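Long-range contacts in aldo-keto reductase AKR14A1 (PDB 4AST), which probably reduces aldehydes and ketones with a nicotinamide cofactor, as a bacterial member of the aldo-keto reductase family: residues Ala87-Leu92 / Met127-Val132; Glu148-Leu153 / Gln176-Leu181. All blocks are in the same frame, centred on the assembly; numbering follows the deposited sequence.

Contact 1 of 2, residues Ala87-Leu92 / Met127-Val132; sequences AYRDEL and MGLEYV
Arg89 and Tyr131 join two neighbouring loops in a polar surface contact of the TIM barrel. Both loops are alpha-to-beta connections. Residues 87-92 lead from helix 72-84 into strand 93-98, and residues 127-132 lead from helix 113-127 into strand 132-137. The two strands are parallel neighbours in the barrel sheet, which brings these loops side by side at its N-terminal end. Arg89 lies in a 3-10 turn and reaches across to the 127-132 loop. Arg89 NH2 donates to the backbone O of Tyr131 at 3.0 Å. The bond is bent, with an angle of 133° at the hydrogen, and NH2 sits above the carbonyl plane. Arg89 NH2 is also 3.3 Å from CE1 of Tyr131, where the guanidinium and ring planes are turned 43° apart. NE and CD of Arg89 pass the CD2 methyl of Leu129, with NE to CD2 at 3.9 Å. NH1 makes a salt bridge to Asp133, which helps to fix the rotation of the guanidinium; Lys114 of the second subunit, a like charge, is also close to NH1. With an alanine in place of Arg89, Asp133 would probably lose this positive partner and the Tyr131 carbonyl this donor. The second subunit covers part of the site: Asp90 OD2 is hydrogen-bonded to Gln122 of that subunit. Tyr131 CG lies between the backbone N and the carbonyl carbon (chi1 58°), and the ring carries OH toward Asp90. One water bridges Asp90 and Tyr131, donating to Asp90 OD1 at 2.6 Å and hydrogen-bonded to Tyr131 OH at 2.7 Å.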
# COMPACT_ATOMS: atom_id res chain seq x y z
N ALA B 87 -10.54 18.17 9.55
CA ALA B 87 -11.95 18.03 9.68
C ALA B 87 -12.72 19.06 8.87
O ALA B 87 -13.98 19.03 8.88
CB ALA B 87 -12.31 18.24 11.15
N TYR B 88 -12.02 20.01 8.23
CA TYR B 88 -12.71 21.16 7.64
C TYR B 88 -12.53 21.32 6.14
O TYR B 88 -13.04 22.28 5.55
CB TYR B 88 -12.24 22.43 8.32
CG TYR B 88 -12.58 22.55 9.78
CD1 TYR B 88 -13.88 22.37 10.26
CD2 TYR B 88 -11.55 22.82 10.74
CE1 TYR B 88 -14.17 22.51 11.62
CE2 TYR B 88 -11.83 22.94 12.10
CZ TYR B 88 -13.13 22.78 12.55
OH TYR B 88 -13.39 22.95 13.91
N ARG B 89 -11.87 20.37 5.48
CA ARG B 89 -11.54 20.54 4.08
C ARG B 89 -12.79 20.71 3.22
O ARG B 89 -12.79 21.46 2.23
CB ARG B 89 -10.67 19.35 3.58
CG ARG B 89 -11.05 18.78 2.19
CD ARG B 89 -10.37 19.62 1.22
NE ARG B 89 -10.42 19.47 -0.23
CZ ARG B 89 -10.84 20.44 -1.04
NH1 ARG B 89 -11.55 21.49 -0.58
NH2 ARG B 89 -10.60 20.33 -2.35
N ASP B 90 -13.86 20.01 3.56
CA ASP B 90 -15.07 20.07 2.73
C ASP B 90 -15.86 21.33 3.02
O ASP B 90 -16.88 21.57 2.40
CB ASP B 90 -15.93 18.85 2.94
CG ASP B 90 -15.24 17.55 2.48
OD1 ASP B 90 -14.34 17.64 1.60
OD2 ASP B 90 -15.59 16.45 3.02
N GLU B 91 -15.36 22.18 3.91
CA GLU B 91 -15.94 23.52 4.15
C GLU B 91 -15.06 24.59 3.45
O GLU B 91 -15.30 25.78 3.60
CB GLU B 91 -15.97 23.80 5.68
CG GLU B 91 -17.09 23.08 6.39
CD GLU B 91 -17.08 23.24 7.91
OE1 GLU B 91 -17.04 24.37 8.40
OE2 GLU B 91 -17.03 22.22 8.60
N LEU B 92 -14.06 24.15 2.69
CA LEU B 92 -13.16 25.07 2.01
C LEU B 92 -13.28 24.96 0.51
O LEU B 92 -13.57 23.87 -0.03
CB LEU B 92 -11.72 24.76 2.40
CG LEU B 92 -11.31 24.88 3.82
CD1 LEU B 92 -9.79 24.74 3.93
CD2 LEU B 92 -11.67 26.27 4.24
N MET B 127 0.17 19.98 -2.27
CA MET B 127 -0.82 20.42 -1.32
C MET B 127 -1.40 19.25 -0.59
O MET B 127 -2.15 19.43 0.38
CB MET B 127 -1.96 21.17 -2.04
CG MET B 127 -1.63 22.59 -2.52
SD MET B 127 -3.10 23.59 -2.87
CE MET B 127 -3.34 23.03 -4.61
N GLY B 128 -1.09 18.03 -1.03
CA GLY B 128 -1.65 16.84 -0.40
C GLY B 128 -3.13 16.69 -0.60
O GLY B 128 -3.83 16.21 0.27
N LEU B 129 -3.62 17.02 -1.80
CA LEU B 129 -5.04 16.93 -2.11
C LEU B 129 -5.34 15.94 -3.23
O LEU B 129 -4.55 15.72 -4.14
CB LEU B 129 -5.56 18.28 -2.56
CG LEU B 129 -5.63 19.41 -1.52
CD1 LEU B 129 -5.96 20.79 -2.15
CD2 LEU B 129 -6.61 18.95 -0.46
N GLU B 130 -6.57 15.45 -3.21
CA GLU B 130 -7.07 14.65 -4.26
C GLU B 130 -7.52 15.56 -5.40
O GLU B 130 -7.36 15.19 -6.58
CB GLU B 130 -8.22 13.77 -3.77
CG GLU B 130 -8.49 12.61 -4.72
CD GLU B 130 -9.86 11.95 -4.51
OE1 GLU B 130 -10.29 11.80 -3.37
OE2 GLU B 130 -10.49 11.59 -5.50
N TYR B 131 -8.14 16.70 -5.07
CA TYR B 131 -8.64 17.59 -6.11
C TYR B 131 -8.69 19.01 -5.57
O TYR B 131 -8.72 19.22 -4.36
CB TYR B 131 -10.01 17.19 -6.61
CG TYR B 131 -11.05 17.14 -5.55
CD1 TYR B 131 -11.64 18.31 -5.06
CD2 TYR B 131 -11.49 15.92 -5.02
CE1 TYR B 131 -12.60 18.25 -4.05
CE2 TYR B 131 -12.47 15.88 -4.03
CZ TYR B 131 -13.02 17.05 -3.55
OH TYR B 131 -13.96 17.01 -2.54
N VAL B 132 -8.60 19.98 -6.47
CA VAL B 132 -8.86 21.37 -6.11
C VAL B 132 -10.30 21.64 -6.48
O VAL B 132 -10.87 21.02 -7.36
CB VAL B 132 -7.95 22.35 -6.87
CG1 VAL B 132 -6.54 22.21 -6.37
CG2 VAL B 132 -8.10 22.21 -8.43
O HOH W 1 -14.41 18.89 -0.68

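Contact 2 of 2, residues Glu148-Leu153 / Gln176-Leu181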
# COMPACT_ATOMS: atom_id res chain seq x y z
N GLU B 148 -7.06 23.59 -26.94
CA GLU B 148 -6.18 22.73 -26.22
C GLU B 148 -6.30 23.05 -24.74
O GLU B 148 -6.46 22.16 -23.88
CB GLU B 148 -4.75 22.87 -26.73
CG GLU B 148 -3.77 21.90 -26.06
CD GLU B 148 -2.36 21.93 -26.61
OE1 GLU B 148 -2.14 22.22 -27.83
OE2 GLU B 148 -1.44 21.56 -25.83
N THR B 149 -6.21 24.33 -24.43
CA THR B 149 -6.34 24.76 -23.04
C THR B 149 -7.68 24.33 -22.45
O THR B 149 -7.73 23.69 -21.41
CB THR B 149 -6.14 26.26 -22.94
OG1 THR B 149 -4.86 26.59 -23.46
CG2 THR B 149 -6.23 26.62 -21.63
N ALA B 150 -8.76 24.58 -23.16
CA ALA B 150 -10.09 24.27 -22.66
C ALA B 150 -10.23 22.75 -22.46
O ALA B 150 -10.88 22.23 -21.50
CB ALA B 150 -11.15 24.83 -23.62
N SER B 151 -9.62 22.00 -23.33
CA SER B 151 -9.71 20.57 -23.22
C SER B 151 -8.88 20.00 -22.04
O SER B 151 -9.26 18.99 -21.47
CB SER B 151 -9.31 19.96 -24.58
OG SER B 151 -9.07 18.61 -24.41
N ALA B 152 -7.78 20.65 -21.70
CA ALA B 152 -7.02 20.28 -20.54
C ALA B 152 -7.87 20.55 -19.31
O ALA B 152 -7.94 19.71 -18.40
CB ALA B 152 -5.69 21.05 -20.42
N LEU B 153 -8.51 21.71 -19.29
CA LEU B 153 -9.38 22.00 -18.16
C LEU B 153 -10.48 20.95 -18.04
O LEU B 153 -10.82 20.48 -16.94
CB LEU B 153 -9.99 23.38 -18.27
CG LEU B 153 -8.98 24.51 -18.22
CD1 LEU B 153 -9.73 25.75 -18.62
CD2 LEU B 153 -8.36 24.63 -16.83
N GLN B 176 -15.36 34.52 -23.90
CA GLN B 176 -16.59 34.06 -24.56
C GLN B 176 -16.30 32.75 -25.31
O GLN B 176 -17.06 31.82 -25.24
CB GLN B 176 -17.17 35.15 -25.52
CG GLN B 176 -18.35 34.72 -26.41
CD GLN B 176 -19.61 34.45 -25.66
OE1 GLN B 176 -19.97 35.19 -24.72
NE2 GLN B 176 -20.31 33.41 -26.07
N LYS B 177 -15.18 32.69 -26.00
CA LYS B 177 -14.79 31.47 -26.72
C LYS B 177 -14.52 30.31 -25.71
O LYS B 177 -14.90 29.18 -25.97
CB LYS B 177 -13.56 31.77 -27.52
CG LYS B 177 -13.07 30.65 -28.42
CD LYS B 177 -14.14 30.14 -29.38
CE LYS B 177 -13.49 29.39 -30.54
NZ LYS B 177 -14.49 28.47 -31.14
N MET B 178 -13.93 30.62 -24.55
CA MET B 178 -13.63 29.63 -23.52
C MET B 178 -14.95 29.08 -22.99
O MET B 178 -15.11 27.87 -22.84
CB MET B 178 -12.65 30.22 -22.45
CG MET B 178 -11.19 30.27 -22.90
SD MET B 178 -10.36 28.73 -23.14
CE MET B 178 -10.49 27.87 -21.59
N VAL B 179 -15.97 29.95 -22.78
CA VAL B 179 -17.30 29.49 -22.37
C VAL B 179 -17.86 28.50 -23.36
O VAL B 179 -18.40 27.46 -22.99
CB VAL B 179 -18.29 30.66 -22.17
CG1 VAL B 179 -19.73 30.16 -21.87
CG2 VAL B 179 -17.78 31.58 -21.05
N GLU B 180 -17.70 28.80 -24.63
CA GLU B 180 -18.25 27.95 -25.69
C GLU B 180 -17.52 26.65 -25.75
O GLU B 180 -18.17 25.62 -25.90
CB GLU B 180 -18.17 28.65 -27.08
CG GLU B 180 -19.26 29.74 -27.27
CD GLU B 180 -18.90 30.83 -28.30
OE1 GLU B 180 -17.96 30.64 -29.11
OE2 GLU B 180 -19.60 31.87 -28.28
N LEU B 181 -16.19 26.69 -25.69
CA LEU B 181 -15.41 25.47 -25.78
C LEU B 181 -15.69 24.58 -24.60
O LEU B 181 -15.86 23.39 -24.74
CB LEU B 181 -13.93 25.74 -25.91
CG LEU B 181 -13.47 26.32 -27.29
CD1 LEU B 181 -12.04 26.89 -27.12
CD2 LEU B 181 -13.55 25.33 -28.47
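Ala150 faces Met178 and Leu181 in a buried, apolar helix-helix contact on the outer layer of the TIM barrel. The helices are 146-158 and 172-183, successive in the beta/alpha order and separated by strand 162-168. The short segments run in broadly the same direction, with their axes 9.7 Å apart at closest approach and a crossing angle of -49°. The small side chain of Ala150 points at the other helix. This lets the backbones come near, with CA of Ala150 6.3 Å from CA of Leu181. The Ala150 methyl meets two residues. Leu181 offers the base of its side chain, with its CB 3.7 Å from Ala150 CB, and its CD1 lies more loosely by the same methyl. Met178 offers its sulfur end. Met178 leaves its helix pointing to one side of helix 146-158, but the chain bends at chi2 (-67°) and chi3 (-57°) and delivers SD and CE to it. Met178 SD is 4.0 Å from Ala150 CB, and Met178 CE is closer to that same atom, at 3.7 Å. Leu153 lies one turn along from Ala150 and also points across. Its side chain meets that of Met178 at about a right angle, touching through a single methyl. Thr149 adds a looser touch beside them, while its OG1 is hydrogen-bonded to the backbone O of Gly111. Around this group, Met146 packs on Met178 and Leu181, and Phe135 of strand 132-137 packs on Leu153. The touching methyl of Leu153 is CD1, which lies 3.7 Å from Met178 CE.

In the fold
Both contacts join elements that follow one another in the same barrel, but they share no segment. Contact 1 links two loops at the surface, at a subunit interface. Contact 2 is buried between two helices of the outer layer. Their centres are 25 Å apart, their nearest atoms about 9 Å, and they do not touch. Along the chain, contact 1 closes before contact 2 opens. The buried areas are similar, yet the chemistry differs. Contact 1 relies on a long charged side chain, a carbonyl and a water. Contact 2 relies on methyl and thioether packing. Both involve strand 132-137: contact 1 includes its first residue, and contact 2 packs on it further along.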